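Local atomic coordinates of cyclic AMP receptor protein (Thermus thermophilus, PDB entry 4EV0), a protein that binds cyclic AMP and, as a homodimer, activates transcription from a set of promoters in a cAMP-dependent manner. Residues Gly49-Phe54 with Thr95-Leu100. Numbering follows the deposited sequence.
With CMP (adenosine-3',5'-cyclic-monophosphate), chain G.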
ATOM      1  N   GLY B  49       4.192   8.449 -26.668  1.00 74.82           N
ATOM      2  CA  GLY B  49       5.203   9.023 -25.801  1.00 72.02           C
ATOM      3  C   GLY B  49       5.292   8.289 -24.476  1.00 73.56           C
ATOM      4  O   GLY B  49       4.891   7.126 -24.367  1.00 74.36           O
ATOM      5  N   LYS B  50       5.807   8.975 -23.462  1.00 72.37           N
ATOM      6  CA  LYS B  50       6.016   8.373 -22.154  1.00 68.53           C
ATOM      7  C   LYS B  50       5.865   9.419 -21.051  1.00 65.80           C
ATOM      8  O   LYS B  50       6.413  10.527 -21.139  1.00 66.75           O
ATOM      9  CB  LYS B  50       7.404   7.718 -22.094  1.00 74.29           C
ATOM     10  CG  LYS B  50       7.657   6.863 -20.861  1.00 71.66           C
ATOM     11  CD  LYS B  50       9.039   6.160 -20.921  1.00 76.44           C
ATOM     12  CE  LYS B  50       9.024   4.946 -21.854  1.00 82.75           C
ATOM     13  NZ  LYS B  50      10.357   4.677 -22.471  1.00 87.27           N
ATOM     14  N   VAL B  51       5.128   9.059 -20.007  1.00 62.85           N
ATOM     15  CA  VAL B  51       4.883   9.980 -18.909  1.00 60.27           C
ATOM     16  C   VAL B  51       5.410   9.423 -17.592  1.00 58.34           C
ATOM     17  O   VAL B  51       5.238   8.251 -17.314  1.00 58.32           O
ATOM     18  CB  VAL B  51       3.381  10.286 -18.795  1.00 56.54           C
ATOM     19  CG1 VAL B  51       3.064  11.031 -17.501  1.00 52.28           C
ATOM     20  CG2 VAL B  51       2.919  11.081 -20.011  1.00 56.54           C
ATOM     21  N   ARG B  52       6.064  10.252 -16.785  1.00 61.05           N
ATOM     22  CA  ARG B  52       6.435   9.822 -15.445  1.00 59.30           C
ATOM     23  C   ARG B  52       5.631  10.544 -14.365  1.00 58.76           C
ATOM     24  O   ARG B  52       5.508  11.775 -14.381  1.00 59.65           O
ATOM     25  CB  ARG B  52       7.931  10.002 -15.178  1.00 61.90           C
ATOM     26  CG  ARG B  52       8.328   9.571 -13.778  1.00 62.34           C
ATOM     27  CD  ARG B  52       9.834   9.582 -13.589  1.00 64.62           C
ATOM     28  NE  ARG B  52      10.336  10.947 -13.508  1.00 65.57           N
ATOM     29  CZ  ARG B  52      10.710  11.543 -12.382  1.00 65.00           C
ATOM     30  NH1 ARG B  52      10.650  10.885 -11.226  1.00 60.53           N
ATOM     31  NH2 ARG B  52      11.152  12.801 -12.425  1.00 64.08           N
ATOM     32  N   LEU B  53       5.093   9.759 -13.435  1.00 62.68           N
ATOM     33  CA  LEU B  53       4.419  10.266 -12.247  1.00 60.37           C
ATOM     34  C   LEU B  53       5.311  10.135 -11.014  1.00 60.53           C
ATOM     35  O   LEU B  53       6.003   9.129 -10.842  1.00 61.08           O
ATOM     36  CB  LEU B  53       3.149   9.464 -11.989  1.00 58.43           C
ATOM     37  CG  LEU B  53       2.160   9.354 -13.143  1.00 58.33           C
ATOM     38  CD1 LEU B  53       1.104   8.304 -12.832  1.00 56.64           C
ATOM     39  CD2 LEU B  53       1.513  10.706 -13.422  1.00 56.94           C
ATOM     40  N   PHE B  54       5.281  11.148 -10.153  1.00 51.10           N
ATOM     41  CA  PHE B  54       6.072  11.136  -8.924  1.00 52.99           C
ATOM     42  C   PHE B  54       5.490  12.072  -7.875  1.00 53.37           C
ATOM     43  O   PHE B  54       4.821  13.051  -8.196  1.00 53.58           O
ATOM     44  CB  PHE B  54       7.541  11.500  -9.189  1.00 55.25           C
ATOM     45  CG  PHE B  54       7.745  12.904  -9.746  1.00 57.72           C
ATOM     46  CD1 PHE B  54       7.700  13.139 -11.117  1.00 58.34           C
ATOM     47  CD2 PHE B  54       8.013  13.976  -8.900  1.00 57.69           C
ATOM     48  CE1 PHE B  54       7.908  14.437 -11.640  1.00 58.97           C
ATOM     49  CE2 PHE B  54       8.219  15.261  -9.408  1.00 60.26           C
ATOM     50  CZ  PHE B  54       8.162  15.494 -10.783  1.00 58.11           C
ATOM     51  N   THR B  95       5.198  13.747 -26.221  1.00 68.18           N
ATOM     52  CA  THR B  95       4.014  13.002 -25.807  1.00 66.24           C
ATOM     53  C   THR B  95       2.693  13.584 -26.327  1.00 64.69           C
ATOM     54  O   THR B  95       2.463  14.806 -26.299  1.00 62.05           O
ATOM     55  CB  THR B  95       3.968  12.859 -24.257  1.00 62.44           C
ATOM     56  OG1 THR B  95       5.113  12.128 -23.803  1.00 63.70           O
ATOM     57  CG2 THR B  95       2.714  12.134 -23.810  1.00 59.29           C
ATOM     58  N   GLU B  96       1.839  12.699 -26.831  1.00 89.19           N
ATOM     59  CA  GLU B  96       0.476  13.068 -27.175  1.00 87.94           C
ATOM     60  C   GLU B  96      -0.482  12.521 -26.134  1.00 83.96           C
ATOM     61  O   GLU B  96      -0.503  11.323 -25.850  1.00 83.18           O
ATOM     62  CB  GLU B  96       0.098  12.565 -28.562  1.00 92.83           C
ATOM     63  CG  GLU B  96       0.709  13.376 -29.686  1.00 97.98           C
ATOM     64  CD  GLU B  96       0.207  12.939 -31.042  1.00103.68           C
ATOM     65  OE1 GLU B  96      -0.374  13.783 -31.762  1.00106.78           O
ATOM     66  OE2 GLU B  96       0.393  11.749 -31.383  1.00105.47           O
ATOM     67  N   LEU B  97      -1.266  13.428 -25.567  1.00 68.40           N
ATOM     68  CA  LEU B  97      -2.230  13.103 -24.531  1.00 62.33           C
ATOM     69  C   LEU B  97      -3.646  13.327 -25.020  1.00 64.52           C
ATOM     70  O   LEU B  97      -3.939  14.353 -25.646  1.00 67.43           O
ATOM     71  CB  LEU B  97      -1.981  13.974 -23.297  1.00 61.54           C
ATOM     72  CG  LEU B  97      -0.653  13.743 -22.565  1.00 62.87           C
ATOM     73  CD1 LEU B  97      -0.563  14.624 -21.334  1.00 59.73           C
ATOM     74  CD2 LEU B  97      -0.480  12.270 -22.183  1.00 62.28           C
ATOM     75  N   LEU B  98      -4.528  12.373 -24.748  1.00 73.66           N
ATOM     76  CA  LEU B  98      -5.950  12.579 -24.976  1.00 71.32           C
ATOM     77  C   LEU B  98      -6.586  12.932 -23.642  1.00 69.84           C
ATOM     78  O   LEU B  98      -6.595  12.117 -22.714  1.00 69.97           O
ATOM     79  CB  LEU B  98      -6.597  11.340 -25.586  1.00 69.52           C
ATOM     80  CG  LEU B  98      -6.270  11.026 -27.045  1.00 75.44           C
ATOM     81  CD1 LEU B  98      -6.779   9.644 -27.403  1.00 74.74           C
ATOM     82  CD2 LEU B  98      -6.854  12.080 -27.993  1.00 78.07           C
ATOM     83  N   ALA B  99      -7.099  14.154 -23.540  1.00 64.54           N
ATOM     84  CA  ALA B  99      -7.613  14.668 -22.275  1.00 62.37           C
ATOM     85  C   ALA B  99      -9.130  14.607 -22.196  1.00 66.62           C
ATOM     86  O   ALA B  99      -9.842  14.932 -23.161  1.00 68.37           O
ATOM     87  CB  ALA B  99      -7.142  16.085 -22.056  1.00 64.15           C
ATOM     88  N   LEU B 100      -9.633  14.199 -21.039  1.00 60.09           N
ATOM     89  CA  LEU B 100     -11.070  14.200 -20.831  1.00 59.04           C
ATOM     90  C   LEU B 100     -11.431  15.088 -19.647  1.00 61.22           C
ATOM     91  O   LEU B 100     -11.063  14.808 -18.505  1.00 60.63           O
ATOM     92  CB  LEU B 100     -11.563  12.774 -20.632  1.00 58.92           C
ATOM     93  CG  LEU B 100     -13.016  12.614 -20.212  1.00 61.24           C
ATOM     94  CD1 LEU B 100     -13.939  13.144 -21.301  1.00 63.33           C
ATOM     95  CD2 LEU B 100     -13.274  11.147 -19.903  1.00 59.07           C
TER
HETATM   96  P   CMP G 301      -4.461  12.855  -9.969  1.00 59.47           P
HETATM   97  O1P CMP G 301      -5.509  13.648 -10.693  1.00 61.07           O
HETATM   98  O2P CMP G 301      -4.533  12.756  -8.461  1.00 58.12           O
HETATM   99  O5' CMP G 301      -2.988  13.348 -10.410  1.00 64.65           O
HETATM  100  C5' CMP G 301      -1.857  12.485 -10.298  1.00 57.22           C
HETATM  101  C4' CMP G 301      -2.241  11.126 -10.770  1.00 56.78           C
HETATM  102  O4' CMP G 301      -1.249  10.130 -10.456  1.00 56.17           O
HETATM  103  C3' CMP G 301      -3.466  10.570 -10.112  1.00 56.09           C
HETATM  104  O3' CMP G 301      -4.629  11.297 -10.457  1.00 56.78           O
HETATM  105  C2' CMP G 301      -3.411   9.125 -10.570  1.00 54.87           C
HETATM  106  O2' CMP G 301      -3.760   9.013 -11.938  1.00 56.16           O
HETATM  107  C1' CMP G 301      -1.900   8.866 -10.442  1.00 56.79           C
HETATM  108  N9  CMP G 301      -1.578   8.178  -9.188  1.00 57.02           N
HETATM  109  C8  CMP G 301      -1.775   8.630  -7.937  1.00 55.12           C
HETATM  110  N7  CMP G 301      -1.380   7.683  -7.040  1.00 55.50           N
HETATM  111  C5  CMP G 301      -0.924   6.617  -7.731  1.00 55.60           C
HETATM  112  C6  CMP G 301      -0.342   5.288  -7.407  1.00 56.01           C
HETATM  113  N6  CMP G 301      -0.177   4.906  -6.110  1.00 56.50           N
HETATM  114  N1  CMP G 301       0.001   4.481  -8.449  1.00 53.25           N
HETATM  115  C2  CMP G 301      -0.168   4.850  -9.729  1.00 56.49           C
HETATM  116  N3  CMP G 301      -0.677   6.050 -10.093  1.00 56.55           N
HETATM  117  C4  CMP G 301      -1.064   6.949  -9.153  1.00 56.35           C
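Gly49 and Thr95 mark the closest approach of the two backbones, with their CA atoms 4.2 Å apart. From there the segments diverge, and no backbone hydrogen bond joins them. Gly49 has a backbone conformation open to glycine, and with no CB it lets the Thr95 hydroxyl come close. Thr95 OG1 sits 3.7 Å from Gly49 CA.

The one hydrogen bond across the contact runs from Lys50 N to Thr95 OG1, 3.2 Å long and bent to 142° at the hydrogen. The same hydroxyl bonds to the backbone O of Glu93, so one hydroxyl of the buried Thr95 links the start of 49-54 to the loop before 95-100. The Lys50 CB points away from the 95-100 segment, and NZ forms a salt bridge with Glu93 OE2.

This is the beta-roll of the cyclic nucleotide-binding domain. Strand 51-57 belongs to one antiparallel sheet and strand 95-101 to the other, and the contact lies where the two sheets come together at one end.

Inside the roll the contact is apolar. The Thr95 chi1 of -62° sets OG1 beside the backbone N, where it meets Lys50 N, and leaves CG2 on the other branch to face Val51. Thr95 CG2 lies 3.9 Å from Val51 CG2, and the two side chains cross at about a right angle. Leu97 CD2 lies 4.2 Å from Val51 CG2. Leu97 also packs on Tyr44 and Val46 of strand 42-46. Further along, Leu53 turns to the ligand, and its CD1 lies 3.8 Å from the ribose O4' of cAMP.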